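Local coordinates for protein phthiocerol synthesis polyketide synthase type I PpsC (Mycobacterium tuberculosis, PDB 7AHB) that probably loads acyl extender units onto the synthase's carrier protein through its acyltransferase domain, serving assembly of the phthiocerol lipid chain, at residues 104-116 and 157-171. Sequence-based numbering, arbitrary orientation.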
ATOM      1  N   VAL A 104       2.691  -9.802 -14.802  1.00 29.71           N
ATOM      2  CA  VAL A 104       1.618  -9.575 -15.767  1.00 32.08           C
ATOM      3  C   VAL A 104       0.312 -10.083 -15.180  1.00 32.19           C
ATOM      4  O   VAL A 104       0.222 -11.244 -14.773  1.00 31.57           O
ATOM      5  CB  VAL A 104       1.897 -10.276 -17.116  1.00 34.01           C
ATOM      6  CG1 VAL A 104       0.683 -10.136 -18.065  1.00 36.82           C
ATOM      7  CG2 VAL A 104       3.149  -9.716 -17.754  1.00 34.37           C
ATOM      8  N   GLY A 105      -0.700  -9.237 -15.177  1.00 33.33           N
ATOM      9  CA  GLY A 105      -1.993  -9.614 -14.634  1.00 33.87           C
ATOM     10  C   GLY A 105      -2.120  -9.220 -13.181  1.00 31.78           C
ATOM     11  O   GLY A 105      -1.145  -9.183 -12.429  1.00 29.56           O
ATOM     12  N   ILE A 106      -3.358  -8.894 -12.790  1.00 19.40           N
ATOM     13  CA  ILE A 106      -3.600  -8.375 -11.442  1.00 19.91           C
ATOM     14  C   ILE A 106      -3.132  -9.371 -10.387  1.00 18.48           C
ATOM     15  O   ILE A 106      -2.694  -8.979  -9.299  1.00 18.86           O
ATOM     16  CB  ILE A 106      -5.096  -8.025 -11.269  1.00 17.68           C
ATOM     17  CG1 ILE A 106      -5.514  -7.040 -12.355  1.00 22.72           C
ATOM     18  CG2 ILE A 106      -5.365  -7.465  -9.910  1.00 25.02           C
ATOM     19  CD1 ILE A 106      -6.815  -6.292 -12.053  1.00 27.40           C
ATOM     20  N   GLU A 107      -3.248 -10.667 -10.659  1.00 19.55           N
ATOM     21  CA  GLU A 107      -2.852 -11.649  -9.650  1.00 16.67           C
ATOM     22  C   GLU A 107      -1.347 -11.601  -9.419  1.00 18.33           C
ATOM     23  O   GLU A 107      -0.886 -11.533  -8.277  1.00 17.61           O
ATOM     24  CB  GLU A 107      -3.289 -13.049 -10.084  1.00 19.86           C
ATOM     25  CG  GLU A 107      -4.790 -13.297  -9.919  1.00 19.77           C
ATOM     26  CD  GLU A 107      -5.269 -14.517 -10.671  1.00 22.75           C
ATOM     27  OE1 GLU A 107      -5.603 -15.517 -10.028  1.00 23.57           O
ATOM     28  OE2 GLU A 107      -5.309 -14.472 -11.913  1.00 19.76           O
ATOM     29  N   GLN A 108      -0.554 -11.666 -10.499  1.00 20.86           N
ATOM     30  CA  GLN A 108       0.897 -11.566 -10.335  1.00 19.27           C
ATOM     31  C   GLN A 108       1.307 -10.222  -9.735  1.00 24.31           C
ATOM     32  O   GLN A 108       2.202 -10.155  -8.876  1.00 19.82           O
ATOM     33  CB  GLN A 108       1.603 -11.794 -11.672  1.00 21.97           C
ATOM     34  CG  GLN A 108       1.645 -13.260 -12.072  1.00 21.92           C
ATOM     35  CD  GLN A 108       2.651 -13.538 -13.161  1.00 23.94           C
ATOM     36  OE1 GLN A 108       3.192 -12.604 -13.763  1.00 22.06           O
ATOM     37  NE2 GLN A 108       2.945 -14.834 -13.396  1.00 27.21           N
ATOM     38  N   ILE A 109       0.659  -9.138 -10.171  1.00 21.74           N
ATOM     39  CA  ILE A 109       0.988  -7.803  -9.661  1.00 19.04           C
ATOM     40  C   ILE A 109       0.739  -7.715  -8.154  1.00 19.90           C
ATOM     41  O   ILE A 109       1.593  -7.245  -7.394  1.00 19.10           O
ATOM     42  CB  ILE A 109       0.196  -6.729 -10.437  1.00 18.91           C
ATOM     43  CG1 ILE A 109       0.775  -6.575 -11.846  1.00 18.74           C
ATOM     44  CG2 ILE A 109       0.222  -5.414  -9.713  1.00 18.98           C
ATOM     45  CD1 ILE A 109      -0.088  -5.728 -12.791  1.00 22.02           C
ATOM     46  N   GLN A 110      -0.443  -8.131  -7.703  1.00 17.09           N
ATOM     47  CA  GLN A 110      -0.760  -8.027  -6.279  1.00 16.71           C
ATOM     48  C   GLN A 110       0.082  -8.995  -5.440  1.00 19.14           C
ATOM     49  O   GLN A 110       0.578  -8.634  -4.355  1.00 14.67           O
ATOM     50  CB  GLN A 110      -2.261  -8.280  -6.059  1.00 19.00           C
ATOM     51  CG  GLN A 110      -3.181  -7.153  -6.561  1.00 17.40           C
ATOM     52  CD  GLN A 110      -4.561  -7.133  -5.819  1.00 26.01           C
ATOM     53  OE1 GLN A 110      -4.752  -7.777  -4.751  1.00 29.31           O
ATOM     54  NE2 GLN A 110      -5.517  -6.371  -6.378  1.00 25.65           N
ATOM     55  N   LEU A 111       0.221 -10.234  -5.904  1.00 16.04           N
ATOM     56  CA  LEU A 111       1.011 -11.214  -5.160  1.00 18.25           C
ATOM     57  C   LEU A 111       2.479 -10.795  -5.089  1.00 20.27           C
ATOM     58  O   LEU A 111       3.108 -10.870  -4.023  1.00 18.06           O
ATOM     59  CB  LEU A 111       0.873 -12.589  -5.810  1.00 17.90           C
ATOM     60  CG  LEU A 111      -0.435 -13.325  -5.530  1.00 18.80           C
ATOM     61  CD1 LEU A 111      -0.645 -14.480  -6.462  1.00 22.72           C
ATOM     62  CD2 LEU A 111      -0.417 -13.769  -4.039  1.00 20.42           C
ATOM     63  N   GLY A 112       3.053 -10.386  -6.231  1.00 18.03           N
ATOM     64  CA  GLY A 112       4.418  -9.882  -6.227  1.00 16.89           C
ATOM     65  C   GLY A 112       4.617  -8.710  -5.280  1.00 21.09           C
ATOM     66  O   GLY A 112       5.644  -8.609  -4.602  1.00 20.40           O
ATOM     67  N   LEU A 113       3.657  -7.789  -5.247  1.00 16.07           N
ATOM     68  CA  LEU A 113       3.799  -6.613  -4.400  1.00 18.57           C
ATOM     69  C   LEU A 113       3.882  -6.994  -2.924  1.00 14.47           C
ATOM     70  O   LEU A 113       4.745  -6.506  -2.187  1.00 16.47           O
ATOM     71  CB  LEU A 113       2.626  -5.672  -4.640  1.00 19.17           C
ATOM     72  CG  LEU A 113       2.526  -4.474  -3.706  1.00 19.23           C
ATOM     73  CD1 LEU A 113       3.800  -3.621  -3.806  1.00 19.52           C
ATOM     74  CD2 LEU A 113       1.257  -3.633  -3.983  1.00 22.21           C
ATOM     75  N   ILE A 114       3.013  -7.886  -2.471  1.00 13.77           N
ATOM     76  CA  ILE A 114       3.052  -8.204  -1.046  1.00 18.14           C
ATOM     77  C   ILE A 114       4.339  -8.946  -0.707  1.00 17.09           C
ATOM     78  O   ILE A 114       4.899  -8.777   0.383  1.00 16.02           O
ATOM     79  CB  ILE A 114       1.798  -8.983  -0.607  1.00 18.36           C
ATOM     80  CG1 ILE A 114       1.846  -9.242   0.915  1.00 18.19           C
ATOM     81  CG2 ILE A 114       1.657 -10.271  -1.368  1.00 17.01           C
ATOM     82  CD1 ILE A 114       0.524  -9.590   1.541  1.00 17.61           C
ATOM     83  N   GLY A 115       4.832  -9.781  -1.616  1.00 19.84           N
ATOM     84  CA  GLY A 115       6.111 -10.430  -1.367  1.00 20.01           C
ATOM     85  C   GLY A 115       7.243  -9.435  -1.216  1.00 20.64           C
ATOM     86  O   GLY A 115       8.117  -9.581  -0.344  1.00 15.53           O
ATOM     87  N   MET A 116       7.279  -8.446  -2.105  1.00 15.06           N
ATOM     88  CA  MET A 116       8.284  -7.402  -2.003  1.00 17.83           C
ATOM     89  C   MET A 116       8.130  -6.628  -0.703  1.00 15.17           C
ATOM     90  O   MET A 116       9.131  -6.248  -0.090  1.00 17.52           O
ATOM     91  CB  MET A 116       8.197  -6.438  -3.199  1.00 15.89           C
ATOM     92  CG  MET A 116       8.797  -6.977  -4.511  1.00 18.76           C
ATOM     93  SD  MET A 116      10.587  -7.239  -4.428  1.00 24.32           S
ATOM     94  CE  MET A 116      11.226  -5.629  -4.065  1.00 24.20           C
ATOM     95  N   LEU A 157      -0.687 -13.949   1.793  1.00 17.29           N
ATOM     96  CA  LEU A 157      -0.718 -14.414   0.412  1.00 17.64           C
ATOM     97  C   LEU A 157      -2.113 -14.910   0.044  1.00 20.67           C
ATOM     98  O   LEU A 157      -2.619 -14.635  -1.054  1.00 17.47           O
ATOM     99  CB  LEU A 157       0.312 -15.519   0.195  1.00 19.53           C
ATOM    100  CG  LEU A 157       1.746 -15.277   0.601  1.00 20.50           C
ATOM    101  CD1 LEU A 157       2.661 -16.371   0.033  1.00 25.16           C
ATOM    102  CD2 LEU A 157       2.221 -13.932   0.230  1.00 24.75           C
ATOM    103  N   ARG A 158      -2.743 -15.658   0.953  1.00 19.80           N
ATOM    104  CA  ARG A 158      -4.063 -16.214   0.693  1.00 21.28           C
ATOM    105  C   ARG A 158      -5.068 -15.115   0.393  1.00 20.23           C
ATOM    106  O   ARG A 158      -5.784 -15.178  -0.611  1.00 20.61           O
ATOM    107  CB  ARG A 158      -4.511 -17.061   1.890  1.00 22.26           C
ATOM    108  CG  ARG A 158      -5.955 -17.523   1.830  1.00 21.05           C
ATOM    109  CD  ARG A 158      -6.204 -18.385   0.650  1.00 22.20           C
ATOM    110  NE  ARG A 158      -7.579 -18.882   0.585  1.00 23.96           N
ATOM    111  CZ  ARG A 158      -8.088 -19.537  -0.459  1.00 24.68           C
ATOM    112  NH1 ARG A 158      -7.333 -19.785  -1.510  1.00 23.39           N
ATOM    113  NH2 ARG A 158      -9.354 -19.945  -0.453  1.00 26.69           N
ATOM    114  N   VAL A 159      -5.149 -14.100   1.259  1.00 16.65           N
ATOM    115  CA  VAL A 159      -6.071 -12.995   1.010  1.00 19.15           C
ATOM    116  C   VAL A 159      -5.770 -12.363  -0.339  1.00 15.86           C
ATOM    117  O   VAL A 159      -6.677 -12.040  -1.115  1.00 17.87           O
ATOM    118  CB  VAL A 159      -5.990 -11.942   2.133  1.00 17.59           C
ATOM    119  CG1 VAL A 159      -6.821 -10.742   1.762  1.00 17.09           C
ATOM    120  CG2 VAL A 159      -6.435 -12.540   3.465  1.00 22.03           C
ATOM    121  N   THR A 160      -4.483 -12.121  -0.607  1.00 18.99           N
ATOM    122  CA  THR A 160      -4.085 -11.490  -1.859  1.00 22.91           C
ATOM    123  C   THR A 160      -4.461 -12.348  -3.053  1.00 18.50           C
ATOM    124  O   THR A 160      -4.998 -11.831  -4.039  1.00 16.74           O
ATOM    125  CB  THR A 160      -2.587 -11.211  -1.847  1.00 18.53           C
ATOM    126  OG1 THR A 160      -2.290 -10.411  -0.694  1.00 15.26           O
ATOM    127  CG2 THR A 160      -2.159 -10.471  -3.064  1.00 15.58           C
ATOM    128  N   ALA A 161      -4.246 -13.664  -2.948  1.00 16.33           N
ATOM    129  CA  ALA A 161      -4.554 -14.581  -4.042  1.00 20.61           C
ATOM    130  C   ALA A 161      -6.043 -14.609  -4.351  1.00 21.64           C
ATOM    131  O   ALA A 161      -6.448 -14.546  -5.520  1.00 17.62           O
ATOM    132  CB  ALA A 161      -4.080 -15.988  -3.695  1.00 16.24           C
ATOM    133  N   VAL A 162      -6.874 -14.715  -3.310  1.00 15.57           N
ATOM    134  CA  VAL A 162      -8.320 -14.757  -3.501  1.00 19.05           C
ATOM    135  C   VAL A 162      -8.807 -13.445  -4.109  1.00 16.48           C
ATOM    136  O   VAL A 162      -9.457 -13.427  -5.156  1.00 17.71           O
ATOM    137  CB  VAL A 162      -9.031 -15.044  -2.165  1.00 17.83           C
ATOM    138  CG1 VAL A 162     -10.530 -14.836  -2.313  1.00 19.91           C
ATOM    139  CG2 VAL A 162      -8.728 -16.461  -1.668  1.00 20.15           C
ATOM    140  N   ARG A 163      -8.508 -12.324  -3.447  1.00 19.68           N
ATOM    141  CA  ARG A 163      -9.013 -11.033  -3.904  1.00 21.23           C
ATOM    142  C   ARG A 163      -8.574 -10.754  -5.330  1.00 19.08           C
ATOM    143  O   ARG A 163      -9.384 -10.340  -6.164  1.00 17.94           O
ATOM    144  CB  ARG A 163      -8.539  -9.905  -2.987  1.00 21.92           C
ATOM    145  CG  ARG A 163      -9.029  -8.516  -3.432  1.00 20.05           C
ATOM    146  CD  ARG A 163      -8.267  -7.416  -2.672  1.00 23.73           C
ATOM    147  NE  ARG A 163      -6.824  -7.562  -2.873  1.00 23.05           N
ATOM    148  CZ  ARG A 163      -5.911  -7.382  -1.925  1.00 20.21           C
ATOM    149  NH1 ARG A 163      -6.261  -6.997  -0.684  1.00 22.52           N
ATOM    150  NH2 ARG A 163      -4.644  -7.543  -2.235  1.00 26.13           N
ATOM    151  N   SER A 164      -7.284 -10.972  -5.626  1.00 15.21           N
ATOM    152  CA  SER A 164      -6.771 -10.652  -6.959  1.00 20.15           C
ATOM    153  C   SER A 164      -7.378 -11.550  -8.029  1.00 18.41           C
ATOM    154  O   SER A 164      -7.603 -11.099  -9.159  1.00 19.15           O
ATOM    155  CB  SER A 164      -5.244 -10.734  -6.989  1.00 20.90           C
ATOM    156  OG  SER A 164      -4.774 -12.037  -6.804  1.00 17.63           O
ATOM    157  N   ARG A 165      -7.653 -12.812  -7.708  1.00 19.19           N
ATOM    158  CA  ARG A 165      -8.315 -13.673  -8.683  1.00 24.05           C
ATOM    159  C   ARG A 165      -9.743 -13.213  -8.950  1.00 24.95           C
ATOM    160  O   ARG A 165     -10.233 -13.315 -10.085  1.00 24.64           O
ATOM    161  CB  ARG A 165      -8.324 -15.120  -8.204  1.00 23.90           C
ATOM    162  CG  ARG A 165      -8.901 -16.071  -9.235  1.00 27.82           C
ATOM    163  CD  ARG A 165      -9.933 -17.017  -8.621  1.00 31.83           C
ATOM    164  NE  ARG A 165      -9.379 -17.781  -7.508  1.00 31.08           N
ATOM    165  CZ  ARG A 165      -9.801 -17.706  -6.248  1.00 29.41           C
ATOM    166  NH1 ARG A 165     -10.797 -16.892  -5.916  1.00 29.43           N
ATOM    167  NH2 ARG A 165      -9.202 -18.445  -5.308  1.00 32.68           N
ATOM    168  N   LEU A 166     -10.435 -12.751  -7.906  1.00 17.70           N
ATOM    169  CA  LEU A 166     -11.779 -12.218  -8.071  1.00 18.10           C
ATOM    170  C   LEU A 166     -11.798 -10.935  -8.900  1.00 17.95           C
ATOM    171  O   LEU A 166     -12.760 -10.692  -9.621  1.00 18.73           O
ATOM    172  CB  LEU A 166     -12.413 -11.965  -6.698  1.00 17.57           C
ATOM    173  CG  LEU A 166     -12.622 -13.227  -5.846  1.00 18.18           C
ATOM    174  CD1 LEU A 166     -13.232 -12.906  -4.507  1.00 20.02           C
ATOM    175  CD2 LEU A 166     -13.529 -14.205  -6.601  1.00 22.22           C
ATOM    176  N   MET A 167     -10.781 -10.097  -8.785  1.00 17.08           N
ATOM    177  CA  MET A 167     -10.722  -8.860  -9.532  1.00 18.59           C
ATOM    178  C   MET A 167     -10.200  -9.033 -10.942  1.00 20.23           C
ATOM    179  O   MET A 167     -10.529  -8.207 -11.796  1.00 19.48           O
ATOM    180  CB  MET A 167      -9.850  -7.858  -8.765  1.00 22.26           C
ATOM    181  CG  MET A 167     -10.451  -7.421  -7.424  1.00 22.25           C
ATOM    182  SD  MET A 167      -9.335  -6.434  -6.396  1.00 28.74           S
ATOM    183  CE  MET A 167      -9.184  -4.984  -7.428  1.00 24.57           C
ATOM    184  N   ALA A 168      -9.438 -10.080 -11.209  1.00 19.26           N
ATOM    185  CA  ALA A 168      -8.827 -10.232 -12.526  1.00 19.10           C
ATOM    186  C   ALA A 168      -9.817 -10.187 -13.677  1.00 23.30           C
ATOM    187  O   ALA A 168      -9.508  -9.537 -14.693  1.00 23.46           O
ATOM    188  CB  ALA A 168      -8.039 -11.541 -12.560  1.00 21.78           C
ATOM    189  N   PRO A 169     -10.977 -10.848 -13.616  1.00 23.98           N
ATOM    190  CA  PRO A 169     -11.896 -10.799 -14.769  1.00 26.00           C
ATOM    191  C   PRO A 169     -12.365  -9.395 -15.107  1.00 24.95           C
ATOM    192  O   PRO A 169     -12.818  -9.167 -16.234  1.00 24.43           O
ATOM    193  CB  PRO A 169     -13.062 -11.698 -14.334  1.00 28.11           C
ATOM    194  CG  PRO A 169     -12.483 -12.592 -13.270  1.00 24.08           C
ATOM    195  CD  PRO A 169     -11.462 -11.742 -12.547  1.00 24.82           C
ATOM    196  N   LEU A 170     -12.265  -8.453 -14.165  1.00 21.67           N
ATOM    197  CA  LEU A 170     -12.676  -7.070 -14.358  1.00 23.26           C
ATOM    198  C   LEU A 170     -11.629  -6.210 -15.056  1.00 25.79           C
ATOM    199  O   LEU A 170     -11.943  -5.072 -15.446  1.00 26.38           O
ATOM    200  CB  LEU A 170     -13.005  -6.434 -13.006  1.00 23.64           C
ATOM    201  CG  LEU A 170     -14.163  -7.114 -12.276  1.00 25.44           C
ATOM    202  CD1 LEU A 170     -14.366  -6.530 -10.864  1.00 25.38           C
ATOM    203  CD2 LEU A 170     -15.419  -6.962 -13.123  1.00 27.04           C
ATOM    204  N   SER A 171     -10.423  -6.733 -15.254  1.00 31.54           N
ATOM    205  CA  SER A 171      -9.337  -5.989 -15.882  1.00 31.40           C
ATOM    206  C   SER A 171      -9.805  -5.226 -17.118  1.00 33.01           C
ATOM    207  O   SER A 171     -10.388  -5.800 -18.051  1.00 32.71           O
ATOM    208  CB  SER A 171      -8.197  -6.942 -16.270  1.00 31.50           C
ATOM    209  OG  SER A 171      -7.470  -7.334 -15.109  1.00 38.48           O
TER
HETATM  210  O   HOH W   1      -5.468  -9.153 -15.102  1.00 29.62           O
HETATM  211  O   HOH W   2      -4.770 -15.692  -7.443  1.00 17.48           O
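Gln110 and Arg163 make the direct polar link between the helical segments 106-116 and 157-167. The amide oxygen Gln110 OE1 takes both NE, at 2.8 Å, and NH2 of Arg163, a side-on grip on a single atom at the edge of the guanidinium. NE lies in the carbonyl plane on a lone pair, whereas NH2 stands 38° out of it. A bend at chi3 swings the long arginine chain back to this oxygen, and two donors on one acceptor limit rotation of the amide. Gln110 is also a knob in a hole formed by Thr160, Arg163, Ser164 and Met167, its NE2 lying 3.8 Å from Met167 SD.

The segments run nearly antiparallel (156°), their axes approaching to 8.5 Å, a helix pair within the acyltransferase domain. Arg163 also touches Met139 and Val142 of helix 141-147, near the GxSxG sequence, which probably forms the nucleophile elbow as in related acyltransferases.

Small residues permit close approach: Ser164 CB faces Glu107 CA at 3.7 Å, while Ser164 OG turns back to its own helix and bonds to Thr160 O. Thr160 divides its branches: with OG1 beside the backbone N (chi1 -56°) and bonded to Gly156 O, methyl CG2 is set against Gln110 O (3.5 Å) and Leu111 CD2. Farther along, branched Ile114 meets Leu157 CD2 through CG2. Ile106 lays its flexible CG1-CD1 arm against Ser171 OG (3.3 Å from CD1) and Met167 O.

Water joins the margins. One molecule links Glu107 OE1 with Ala161 O; that carboxylate rests against Arg165 CB (3.3 Å from OE1), while the arginine's charged end pairs with Glu254. Another connects Ile106 N to Ser171 OG.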